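Local coordinates for protein lectin 2 (Agrocybe aegerita, PDB 4TQJ) that binds glycans, specifically recognising N-acetylglucosamine at their non-reducing end, at residues 122-125 with 129-132; 9-14 with 60-65; 178-181 with 185-188; 56-61 with 104-109; 102-105 with 110-113. The protein carries 1 engineered substitution. All coordinates share one frame; numbering follows the deposited sequence.

Overall arrangement
Lectin 2 folds as a beta-propeller, and all five contacts fall within the first 200 residues. Along the chain interaction 2 opens the series, followed by 4, 5, 1 and 3. Interactions 2 and 4 share Val60 and Arg61 on strand 60-64, although their centres lie about 16 Å apart: one faces the middle of the ring, the other its surface. Interactions 4 and 5, centres about 5 Å apart, share Phe104 and Gly105 in the connection between strands 98-101 and 117-121. Interactions 1 and 3, with centres about 13 Å apart, are equivalent hairpin turns in successive sheets. Together they show blades shaped by their own turns and joined by the connections between them.

Interaction 1. Residues 122-125 with 129-132; sequences DIRK and ADII
Asp130 and Arg124 meet in a salt bridge across the hairpin turn that joins strand 117-121 to strand 130-134 in one propeller blade. Taken outward from the strand, the aspartate first rests on Ile123, with Asp130 CB 3.9 Å from Ile123 CG1, so that the isoleucine shields the root of the acid. Its carboxylate then lies only 20° from the plane of the guanidinium, and each oxygen finds its own nitrogen. Asp130 OD2 offers its syn lone pair to Arg124 NE at 2.7 Å, in an almost straight bond of 177°. Asp130 OD1 takes Arg124 NH2 at 2.9 Å and also accepts the backbone N of Asn144. Arginine suits this place because its chain, bent at chi3 (-63°), can fold back to present NE and NH2 side-on, one to each oxygen. Next to the carboxylate, Ile123 reaches toward the strand, with its CD1 4.4 Å from CD1 of Ile132. Asp122 serves the turn itself, its carboxylate accepting the backbone N atoms of Thr126 and Gly127. Two bonds from Arg124 and one from Asn144 N hold the buried carboxylate of Asp130, which probably stabilises its ionised form and fixes the turn to the strand.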
# COMPACT_ATOMS: atom_id res chain seq x y z
N ASP A 122 -4.13 -16.86 -9.24
CA ASP A 122 -3.24 -17.74 -8.50
C ASP A 122 -3.95 -19.04 -8.16
O ASP A 122 -4.27 -19.30 -7.02
CB ASP A 122 -2.79 -17.04 -7.21
CG ASP A 122 -1.77 -17.85 -6.42
OD1 ASP A 122 -1.25 -18.86 -6.93
OD2 ASP A 122 -1.49 -17.44 -5.28
N ILE A 123 -4.21 -19.84 -9.19
CA ILE A 123 -5.00 -21.06 -9.01
C ILE A 123 -4.25 -22.15 -8.24
O ILE A 123 -4.85 -23.11 -7.78
CB ILE A 123 -5.48 -21.61 -10.36
CG1 ILE A 123 -4.34 -21.63 -11.36
CG2 ILE A 123 -6.60 -20.74 -10.93
CD1 ILE A 123 -4.81 -21.93 -12.75
N ARG A 124 -2.94 -21.98 -8.09
CA ARG A 124 -2.13 -22.96 -7.35
C ARG A 124 -1.73 -22.48 -5.96
O ARG A 124 -1.02 -23.17 -5.23
CB ARG A 124 -0.89 -23.36 -8.16
CG ARG A 124 -1.22 -24.21 -9.40
CD ARG A 124 0.03 -24.51 -10.25
NE ARG A 124 0.62 -23.29 -10.78
CZ ARG A 124 1.89 -22.94 -10.61
NH1 ARG A 124 2.72 -23.72 -9.93
NH2 ARG A 124 2.32 -21.79 -11.13
N LYS A 125 -2.22 -21.29 -5.60
CA LYS A 125 -1.88 -20.64 -4.33
C LYS A 125 -0.38 -20.53 -4.08
O LYS A 125 0.10 -20.88 -3.01
CB LYS A 125 -2.57 -21.34 -3.15
CG LYS A 125 -4.08 -21.13 -3.12
CD LYS A 125 -4.52 -20.40 -1.86
CE LYS A 125 -4.46 -21.31 -0.63
NZ LYS A 125 -4.81 -20.57 0.61
N ALA A 129 0.26 -15.00 -10.24
CA ALA A 129 -0.88 -15.36 -11.10
C ALA A 129 -0.51 -16.25 -12.28
O ALA A 129 0.36 -15.92 -13.07
CB ALA A 129 -1.55 -14.09 -11.60
N ASP A 130 -1.20 -17.38 -12.39
CA ASP A 130 -1.14 -18.18 -13.62
C ASP A 130 -2.04 -17.55 -14.69
O ASP A 130 -2.91 -16.73 -14.39
CB ASP A 130 -1.62 -19.62 -13.35
CG ASP A 130 -0.64 -20.41 -12.50
OD1 ASP A 130 0.36 -19.83 -12.04
OD2 ASP A 130 -0.90 -21.63 -12.27
N ILE A 131 -1.83 -17.96 -15.93
CA ILE A 131 -2.70 -17.54 -17.00
C ILE A 131 -3.73 -18.64 -17.20
O ILE A 131 -3.37 -19.82 -17.38
CB ILE A 131 -1.93 -17.34 -18.31
CG1 ILE A 131 -0.85 -16.28 -18.13
CG2 ILE A 131 -2.89 -16.96 -19.41
CD1 ILE A 131 0.13 -16.24 -19.28
N ILE A 132 -5.00 -18.27 -17.13
CA ILE A 132 -6.06 -19.24 -17.37
C ILE A 132 -7.01 -18.70 -18.43
O ILE A 132 -7.57 -17.62 -18.29
CB ILE A 132 -6.78 -19.64 -16.06
CG1 ILE A 132 -7.99 -20.54 -16.35
CG2 ILE A 132 -7.20 -18.44 -15.25
CD1 ILE A 132 -8.44 -21.30 -15.09

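Interaction 2. Residues 9-14 with 60-65; sequences LPIPVA and VRLIAD
Pro10 and Ile11 press against Leu62 and Ile63 near the middle of the propeller, where the loop after strand 4-5 passes strand 60-64 at the inner edge of its blade. The close part is small. CG of Pro10 sits 3.6 Å from CD2 of Leu62, the two side chains meeting at a slant, and CD1 of Ile11 comes equally near the backbone N of Ile63, at 3.6 Å. Ile11 reaches that far because its CG1 lies beside its own backbone N (chi1 -57°) and the chain then runs on extended to CD1. Along the way the side chains of Ile11 and Leu62 run antiparallel past each other. This flank is looser: Ile11 CG1 is 4.1 Å from Leu62 CD2, and Ile11 CG2 is 4.0 Å from Ile63 O. The end of Ile63 turns off, leaving CB as its point of approach, 4.3 Å from Ile11 CD1. Beyond this the loop draws away from the strand, and Pro12 and Val13 are partly exposed. Trp397 of strand 395-399 packs on both Pro10 and Ile11, and Tyr119 also touches Pro10. A rigid proline and a branched isoleucine suit such a place, filling it without needing polar partners. The chemistry is thus dispersion and the exclusion of water, bought at the price of an Ile63 N that is buried with no partner in the model.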
# COMPACT_ATOMS: atom_id res chain seq x y z
N LEU A 9 -15.93 -8.42 -13.87
CA LEU A 9 -14.90 -7.97 -12.93
C LEU A 9 -13.82 -9.04 -12.84
O LEU A 9 -13.78 -9.80 -11.89
CB LEU A 9 -15.53 -7.70 -11.56
CG LEU A 9 -16.44 -6.48 -11.53
CD1 LEU A 9 -17.26 -6.43 -10.23
CD2 LEU A 9 -15.63 -5.21 -11.70
N PRO A 10 -12.96 -9.11 -13.85
CA PRO A 10 -11.91 -10.13 -13.86
C PRO A 10 -10.80 -9.87 -12.84
O PRO A 10 -10.01 -10.78 -12.54
CB PRO A 10 -11.37 -10.04 -15.29
CG PRO A 10 -11.63 -8.63 -15.68
CD PRO A 10 -12.97 -8.33 -15.10
N ILE A 11 -10.74 -8.64 -12.31
CA ILE A 11 -9.71 -8.24 -11.35
C ILE A 11 -10.30 -8.14 -9.95
O ILE A 11 -11.08 -7.22 -9.66
CB ILE A 11 -9.11 -6.86 -11.69
CG1 ILE A 11 -8.52 -6.87 -13.10
CG2 ILE A 11 -8.04 -6.48 -10.67
CD1 ILE A 11 -8.08 -5.51 -13.58
N PRO A 12 -9.94 -9.08 -9.07
CA PRO A 12 -10.44 -9.05 -7.69
C PRO A 12 -9.91 -7.80 -6.99
O PRO A 12 -8.76 -7.41 -7.21
CB PRO A 12 -9.83 -10.31 -7.07
CG PRO A 12 -9.43 -11.17 -8.21
CD PRO A 12 -9.02 -10.21 -9.29
N VAL A 13 -10.76 -7.18 -6.19
CA VAL A 13 -10.38 -6.02 -5.42
C VAL A 13 -10.65 -6.38 -3.96
O VAL A 13 -11.67 -6.98 -3.64
CB VAL A 13 -11.22 -4.79 -5.81
CG1 VAL A 13 -10.89 -3.62 -4.92
CG2 VAL A 13 -11.00 -4.45 -7.30
N ALA A 14 -9.72 -6.05 -3.08
CA ALA A 14 -9.85 -6.45 -1.68
C ALA A 14 -11.10 -5.80 -1.07
O ALA A 14 -11.38 -4.63 -1.32
CB ALA A 14 -8.61 -6.06 -0.91
N VAL A 60 -6.95 -7.93 -24.44
CA VAL A 60 -7.37 -7.98 -23.06
C VAL A 60 -6.31 -7.29 -22.21
O VAL A 60 -5.11 -7.59 -22.32
CB VAL A 60 -7.56 -9.46 -22.61
CG1 VAL A 60 -7.84 -9.56 -21.12
CG2 VAL A 60 -8.69 -10.09 -23.39
N ARG A 61 -6.74 -6.35 -21.36
CA ARG A 61 -5.79 -5.61 -20.53
C ARG A 61 -6.17 -5.63 -19.04
O ARG A 61 -7.26 -5.18 -18.67
CB ARG A 61 -5.66 -4.17 -21.05
CG ARG A 61 -4.83 -4.07 -22.33
CD ARG A 61 -5.01 -2.73 -23.02
NE ARG A 61 -6.29 -2.64 -23.72
CZ ARG A 61 -6.72 -1.57 -24.37
NH1 ARG A 61 -5.95 -0.48 -24.41
NH2 ARG A 61 -7.90 -1.57 -24.97
N LEU A 62 -5.27 -6.14 -18.21
CA LEU A 62 -5.57 -6.42 -16.81
C LEU A 62 -4.44 -6.00 -15.87
O LEU A 62 -3.42 -5.49 -16.32
CB LEU A 62 -5.87 -7.91 -16.62
CG LEU A 62 -7.03 -8.51 -17.45
CD1 LEU A 62 -7.01 -10.03 -17.39
CD2 LEU A 62 -8.39 -7.97 -17.01
N ILE A 63 -4.64 -6.21 -14.57
CA ILE A 63 -3.62 -6.02 -13.55
C ILE A 63 -3.55 -7.28 -12.70
O ILE A 63 -4.58 -7.77 -12.24
CB ILE A 63 -3.96 -4.87 -12.59
CG1 ILE A 63 -4.07 -3.55 -13.34
CG2 ILE A 63 -2.89 -4.75 -11.50
CD1 ILE A 63 -2.75 -2.80 -13.40
N ALA A 64 -2.35 -7.82 -12.52
CA ALA A 64 -2.18 -8.94 -11.59
C ALA A 64 -0.74 -9.03 -11.11
O ALA A 64 0.17 -8.49 -11.73
CB ALA A 64 -2.62 -10.24 -12.25
N ASP A 65 -0.54 -9.72 -9.99
CA ASP A 65 0.80 -9.92 -9.48
C ASP A 65 1.40 -11.13 -10.19
O ASP A 65 1.12 -12.27 -9.83
CB ASP A 65 0.80 -10.12 -7.96
CG ASP A 65 2.21 -10.25 -7.39
OD1 ASP A 65 3.17 -10.11 -8.17
OD2 ASP A 65 2.37 -10.49 -6.18

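Interaction 3. Residues 178-181 with 185-188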
# COMPACT_ATOMS: atom_id res chain seq x y z
N ASP A 178 -13.79 -19.84 -5.05
CA ASP A 178 -13.68 -20.99 -4.17
C ASP A 178 -15.06 -21.36 -3.66
O ASP A 178 -15.61 -20.66 -2.80
CB ASP A 178 -12.75 -20.69 -2.99
CG ASP A 178 -12.50 -21.92 -2.14
OD1 ASP A 178 -12.91 -23.02 -2.57
OD2 ASP A 178 -11.89 -21.79 -1.07
N VAL A 179 -15.62 -22.43 -4.21
CA VAL A 179 -16.91 -22.94 -3.74
C VAL A 179 -16.72 -24.24 -2.94
O VAL A 179 -17.57 -24.59 -2.13
CB VAL A 179 -17.88 -23.21 -4.91
CG1 VAL A 179 -18.14 -21.93 -5.70
CG2 VAL A 179 -17.33 -24.28 -5.84
N THR A 180 -15.61 -24.95 -3.16
CA THR A 180 -15.39 -26.21 -2.44
C THR A 180 -14.91 -25.99 -1.02
O THR A 180 -15.00 -26.89 -0.19
CB THR A 180 -14.36 -27.12 -3.13
OG1 THR A 180 -13.08 -26.49 -3.11
CG2 THR A 180 -14.77 -27.43 -4.56
N GLY A 181 -14.36 -24.81 -0.75
CA GLY A 181 -13.86 -24.49 0.58
C GLY A 181 -12.43 -24.91 0.86
O GLY A 181 -12.04 -25.03 2.02
N LEU A 185 -9.20 -21.47 -6.12
CA LEU A 185 -10.25 -21.02 -7.03
C LEU A 185 -10.80 -22.14 -7.91
O LEU A 185 -10.06 -22.75 -8.67
CB LEU A 185 -9.73 -19.90 -7.91
CG LEU A 185 -9.43 -18.58 -7.21
CD1 LEU A 185 -8.79 -17.61 -8.18
CD2 LEU A 185 -10.70 -17.99 -6.61
N ASP A 186 -12.10 -22.39 -7.83
CA ASP A 186 -12.73 -23.39 -8.68
C ASP A 186 -13.35 -22.74 -9.91
O ASP A 186 -13.41 -21.52 -10.00
CB ASP A 186 -13.81 -24.13 -7.89
CG ASP A 186 -13.31 -24.57 -6.54
OD1 ASP A 186 -12.26 -25.25 -6.50
OD2 ASP A 186 -13.93 -24.19 -5.52
N ILE A 187 -13.77 -23.57 -10.87
CA ILE A 187 -14.47 -23.08 -12.05
C ILE A 187 -15.98 -23.18 -11.80
O ILE A 187 -16.50 -24.24 -11.43
CB ILE A 187 -14.11 -23.89 -13.31
CG1 ILE A 187 -12.64 -23.65 -13.71
CG2 ILE A 187 -15.06 -23.53 -14.46
CD1 ILE A 187 -12.13 -24.56 -14.83
N VAL A 188 -16.67 -22.07 -11.98
CA VAL A 188 -18.11 -22.03 -11.84
C VAL A 188 -18.71 -21.63 -13.18
O VAL A 188 -18.50 -20.51 -13.63
CB VAL A 188 -18.55 -21.01 -10.80
CG1 VAL A 188 -20.07 -20.98 -10.72
CG2 VAL A 188 -17.93 -21.33 -9.44
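Asp186 swings its CG beside its own backbone N (chi1 -47°), which brings OD2 to the amides of Val179 and Thr180, while Asp178, with chi1 at -173°, turns its carboxylate to the amides later in the turn. OD2 of Asp186 is gripped by two amides. Val179 N reaches Asp186 OD2 at 2.8 Å, nearly in line with the C-O bond, and Thr180 N at 3.0 Å, on the syn side but tilted out of the carboxylate plane, with a fairly straight N-H...O angle of 163°. The hydroxyl OG1 of Thr180 adds a weak bond to Asp186 OD2 at 3.4 Å. Asp178 OD1 accepts Gly181 N at 2.9 Å, an Asx motif, and its OD2 takes the backbone N of Gly183; glycine suits position 181, where phi is positive. The two acids come close, Asp178 OD1 lying 3.3 Å from Asp186 OD2, and the amide donors round them probably offset the repulsion. Aspartate fits both places, being short enough to bind nearby backbone. Val179 supplies the apolar half, with its CG1 3.8 Å from CG2 of Val188. The turn closes the hairpin of strands 173-177 and 186-190 in a beta-propeller blade, where both valines also pack on Ile197 of strand 195-198, while Val179 O accepts Asn256 ND2 and the backbone of Asp178 bonds to Ala241, tying the turn to the next blade.

Interaction 4. Residues 56-61 with 104-109; sequences TTKHVR and FGYDAG
Lys58 lies over Tyr106 at the surface of the beta-propeller, where the approach to strand 60-64 meets the connection that leaves the same blade after strand 98-101. These two residues account for nearly all the buried surface. CE of Lys58 stands 3.5 Å from the centroid of the Tyr106 ring, only 3° off the ring normal, a CH-pi contact directly over the face. Lys58 NZ follows at 4.1 Å from the Tyr106 centroid, 22° off the normal, close enough for a cation-pi interaction. A bend at chi3 (54°) folds the lysine chain across the ring, and CB and CG of Lys58 pass near CD1 and CE1 of the ring. Lysine suits the place because its methylenes can pack on an aromatic face while the ammonium keeps polar company, and tyrosine offers a broad face rich in pi electrons. CB of Lys58 also covers one face of His59, whose NE2 is hydrogen-bonded with Asn79. Tyr106 has a second cationic neighbour, Arg112, which donates to its backbone O as well as meeting the ring. Between the segments a water accepts a hydrogen bond from Lys58 NZ at 3.0 Å and donates one to OD1 of Asp107 at 2.9 Å.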
# COMPACT_ATOMS: atom_id res chain seq x y z
N THR A 56 -9.88 -2.67 -27.75
CA THR A 56 -10.82 -3.39 -26.90
C THR A 56 -11.46 -4.54 -27.67
O THR A 56 -11.94 -5.50 -27.06
CB THR A 56 -11.92 -2.47 -26.35
OG1 THR A 56 -12.69 -1.94 -27.44
CG2 THR A 56 -11.32 -1.32 -25.53
N THR A 57 -11.45 -4.47 -29.00
CA THR A 57 -12.10 -5.50 -29.80
C THR A 57 -11.21 -6.71 -30.01
O THR A 57 -11.69 -7.77 -30.40
CB THR A 57 -12.54 -4.99 -31.18
OG1 THR A 57 -11.41 -4.47 -31.88
CG2 THR A 57 -13.58 -3.89 -31.04
N LYS A 58 -9.91 -6.57 -29.76
CA LYS A 58 -8.97 -7.65 -30.04
C LYS A 58 -8.10 -8.07 -28.86
O LYS A 58 -7.53 -9.16 -28.87
CB LYS A 58 -8.04 -7.26 -31.21
CG LYS A 58 -8.75 -7.05 -32.53
CD LYS A 58 -7.77 -6.64 -33.64
CE LYS A 58 -6.62 -7.64 -33.78
NZ LYS A 58 -5.87 -7.49 -35.07
N HIS A 59 -7.97 -7.20 -27.86
CA HIS A 59 -7.02 -7.43 -26.79
C HIS A 59 -7.66 -7.36 -25.41
O HIS A 59 -8.74 -6.81 -25.24
CB HIS A 59 -5.86 -6.45 -26.89
CG HIS A 59 -5.31 -6.32 -28.27
ND1 HIS A 59 -5.39 -5.16 -29.01
CD2 HIS A 59 -4.68 -7.22 -29.07
CE1 HIS A 59 -4.83 -5.35 -30.19
NE2 HIS A 59 -4.39 -6.59 -30.25
N VAL A 60 -6.95 -7.93 -24.44
CA VAL A 60 -7.37 -7.98 -23.06
C VAL A 60 -6.31 -7.29 -22.21
O VAL A 60 -5.11 -7.59 -22.32
CB VAL A 60 -7.56 -9.46 -22.61
CG1 VAL A 60 -7.84 -9.56 -21.12
CG2 VAL A 60 -8.69 -10.09 -23.39
N ARG A 61 -6.74 -6.35 -21.36
CA ARG A 61 -5.79 -5.61 -20.53
C ARG A 61 -6.17 -5.63 -19.04
O ARG A 61 -7.26 -5.18 -18.67
CB ARG A 61 -5.66 -4.17 -21.05
CG ARG A 61 -4.83 -4.07 -22.33
CD ARG A 61 -5.01 -2.73 -23.02
NE ARG A 61 -6.29 -2.64 -23.72
CZ ARG A 61 -6.72 -1.57 -24.37
NH1 ARG A 61 -5.95 -0.48 -24.41
NH2 ARG A 61 -7.90 -1.57 -24.97
N PHE A 104 -2.18 -17.24 -26.07
CA PHE A 104 -3.29 -16.44 -25.53
C PHE A 104 -3.43 -15.10 -26.25
O PHE A 104 -3.96 -14.13 -25.69
CB PHE A 104 -3.14 -16.23 -24.02
CG PHE A 104 -3.13 -17.51 -23.21
CD1 PHE A 104 -4.32 -18.18 -22.93
CD2 PHE A 104 -1.95 -18.02 -22.72
CE1 PHE A 104 -4.30 -19.37 -22.19
CE2 PHE A 104 -1.93 -19.20 -21.98
CZ PHE A 104 -3.10 -19.87 -21.71
N GLY A 105 -2.95 -15.04 -27.48
CA GLY A 105 -3.05 -13.83 -28.27
C GLY A 105 -4.01 -13.97 -29.44
O GLY A 105 -4.43 -15.07 -29.80
N TYR A 106 -4.36 -12.84 -30.03
CA TYR A 106 -5.23 -12.80 -31.20
C TYR A 106 -4.61 -13.58 -32.36
O TYR A 106 -5.33 -14.27 -33.09
CB TYR A 106 -5.45 -11.35 -31.61
CG TYR A 106 -6.50 -11.18 -32.66
CD1 TYR A 106 -7.82 -10.91 -32.31
CD2 TYR A 106 -6.19 -11.30 -34.01
CE1 TYR A 106 -8.79 -10.76 -33.28
CE2 TYR A 106 -7.16 -11.15 -34.98
CZ TYR A 106 -8.46 -10.88 -34.61
OH TYR A 106 -9.42 -10.73 -35.58
N ASP A 107 -3.30 -13.44 -32.53
CA ASP A 107 -2.57 -14.13 -33.59
C ASP A 107 -1.87 -15.39 -33.08
O ASP A 107 -1.45 -16.23 -33.86
CB ASP A 107 -1.52 -13.20 -34.23
CG ASP A 107 -2.13 -12.06 -35.02
OD1 ASP A 107 -3.14 -12.28 -35.69
OD2 ASP A 107 -1.57 -10.95 -34.97
N ALA A 108 -1.75 -15.50 -31.76
CA ALA A 108 -1.13 -16.67 -31.15
C ALA A 108 -2.20 -17.53 -30.48
O ALA A 108 -2.52 -17.32 -29.31
CB ALA A 108 -0.08 -16.27 -30.14
N GLY A 109 -2.75 -18.48 -31.22
CA GLY A 109 -3.74 -19.38 -30.65
C GLY A 109 -5.13 -18.99 -31.09
O GLY A 109 -6.10 -19.64 -30.72
O HOH W 1 -3.85 -9.50 -36.06

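Interaction 5. Residues 102-105 with 110-113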
# COMPACT_ATOMS: atom_id res chain seq x y z
N ALA A 102 4.29 -16.65 -25.92
CA ALA A 102 3.72 -16.63 -27.26
C ALA A 102 2.43 -17.45 -27.35
O ALA A 102 2.31 -18.34 -28.18
CB ALA A 102 4.76 -17.13 -28.28
N ASN A 103 1.47 -17.13 -26.49
CA ASN A 103 0.16 -17.79 -26.51
C ASN A 103 -0.91 -16.83 -25.99
O ASN A 103 -0.59 -15.74 -25.51
CB ASN A 103 0.18 -19.06 -25.64
CG ASN A 103 1.05 -20.17 -26.22
OD1 ASN A 103 2.25 -20.23 -25.97
ND2 ASN A 103 0.43 -21.06 -26.99
N PHE A 104 -2.18 -17.24 -26.07
CA PHE A 104 -3.29 -16.44 -25.53
C PHE A 104 -3.43 -15.10 -26.25
O PHE A 104 -3.96 -14.13 -25.69
CB PHE A 104 -3.14 -16.23 -24.02
CG PHE A 104 -3.13 -17.51 -23.21
CD1 PHE A 104 -4.32 -18.18 -22.93
CD2 PHE A 104 -1.95 -18.02 -22.72
CE1 PHE A 104 -4.30 -19.37 -22.19
CE2 PHE A 104 -1.93 -19.20 -21.98
CZ PHE A 104 -3.10 -19.87 -21.71
N GLY A 105 -2.95 -15.04 -27.48
CA GLY A 105 -3.05 -13.83 -28.27
C GLY A 105 -4.01 -13.97 -29.44
O GLY A 105 -4.43 -15.07 -29.80
N GLY A 110 -5.23 -17.93 -31.88
CA GLY A 110 -6.51 -17.51 -32.43
C GLY A 110 -7.55 -17.10 -31.40
O GLY A 110 -8.75 -17.33 -31.58
N TRP A 111 -7.11 -16.47 -30.32
CA TRP A 111 -8.02 -16.05 -29.26
C TRP A 111 -8.85 -14.86 -29.71
O TRP A 111 -8.33 -13.94 -30.34
CB TRP A 111 -7.24 -15.73 -27.99
CG TRP A 111 -6.63 -16.94 -27.39
CD1 TRP A 111 -5.51 -17.58 -27.82
CD2 TRP A 111 -7.10 -17.67 -26.25
NE1 TRP A 111 -5.25 -18.68 -27.03
CE2 TRP A 111 -6.22 -18.75 -26.06
CE3 TRP A 111 -8.19 -17.52 -25.38
CZ2 TRP A 111 -6.38 -19.68 -25.02
CZ3 TRP A 111 -8.35 -18.44 -24.35
CH2 TRP A 111 -7.46 -19.51 -24.18
N ARG A 112 -10.14 -14.89 -29.38
CA ARG A 112 -11.08 -13.84 -29.78
C ARG A 112 -11.90 -13.35 -28.58
O ARG A 112 -12.43 -14.14 -27.80
CB ARG A 112 -12.05 -14.37 -30.83
CG ARG A 112 -11.41 -14.77 -32.17
CD ARG A 112 -10.93 -13.53 -32.92
NE ARG A 112 -10.23 -13.86 -34.16
CZ ARG A 112 -8.94 -14.18 -34.23
NH1 ARG A 112 -8.20 -14.22 -33.13
NH2 ARG A 112 -8.39 -14.46 -35.41
N VAL A 113 -12.01 -12.03 -28.44
CA VAL A 113 -12.83 -11.43 -27.38
C VAL A 113 -14.30 -11.88 -27.50
O VAL A 113 -15.02 -11.96 -26.50
CB VAL A 113 -12.72 -9.89 -27.42
CG1 VAL A 113 -13.84 -9.23 -26.62
CG2 VAL A 113 -11.36 -9.44 -26.93
O HOH W 2 -2.54 -20.40 -26.96
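The connection leading from strand 98-101 to strand 117-121, and so from one blade to the next, doubles back here and lays Phe104 and Gly105 against Trp111. A backbone bond closes the loop: Trp111 N donates to Gly105 O at 3.1 Å. The indole then spreads over the preceding chain. CA of Phe104 sits 3.5 Å from the centroid of the five-membered ring of Trp111, over its face, in a CH-pi contact. Farther out, CD1 of Phe104 approaches CZ2 of Trp111 to 3.3 Å, the two rings lying obliquely with planes at 42°. In this propeller the sequence Phe-Gly-Tyr-Asp-Ala-Gly-Gly-Trp recurs in the following inter-blade connection, so the pairing probably repeats there. Tryptophan suits its position by covering backbone and phenyl together while Trp111 NE1 still serves a polar partner: a water at 3.2 Å, which also accepts from Asn103 ND2 at 3.0 Å. Phe104 also packs on Leu140 and Ser142 of the next blade, and His116 meets the Trp111 ring edge-to-face. Arg112, bent back on itself, donates from NH1 to Trp111 O at 2.8 Å, well above the carbonyl plane, and also to Tyr106 O.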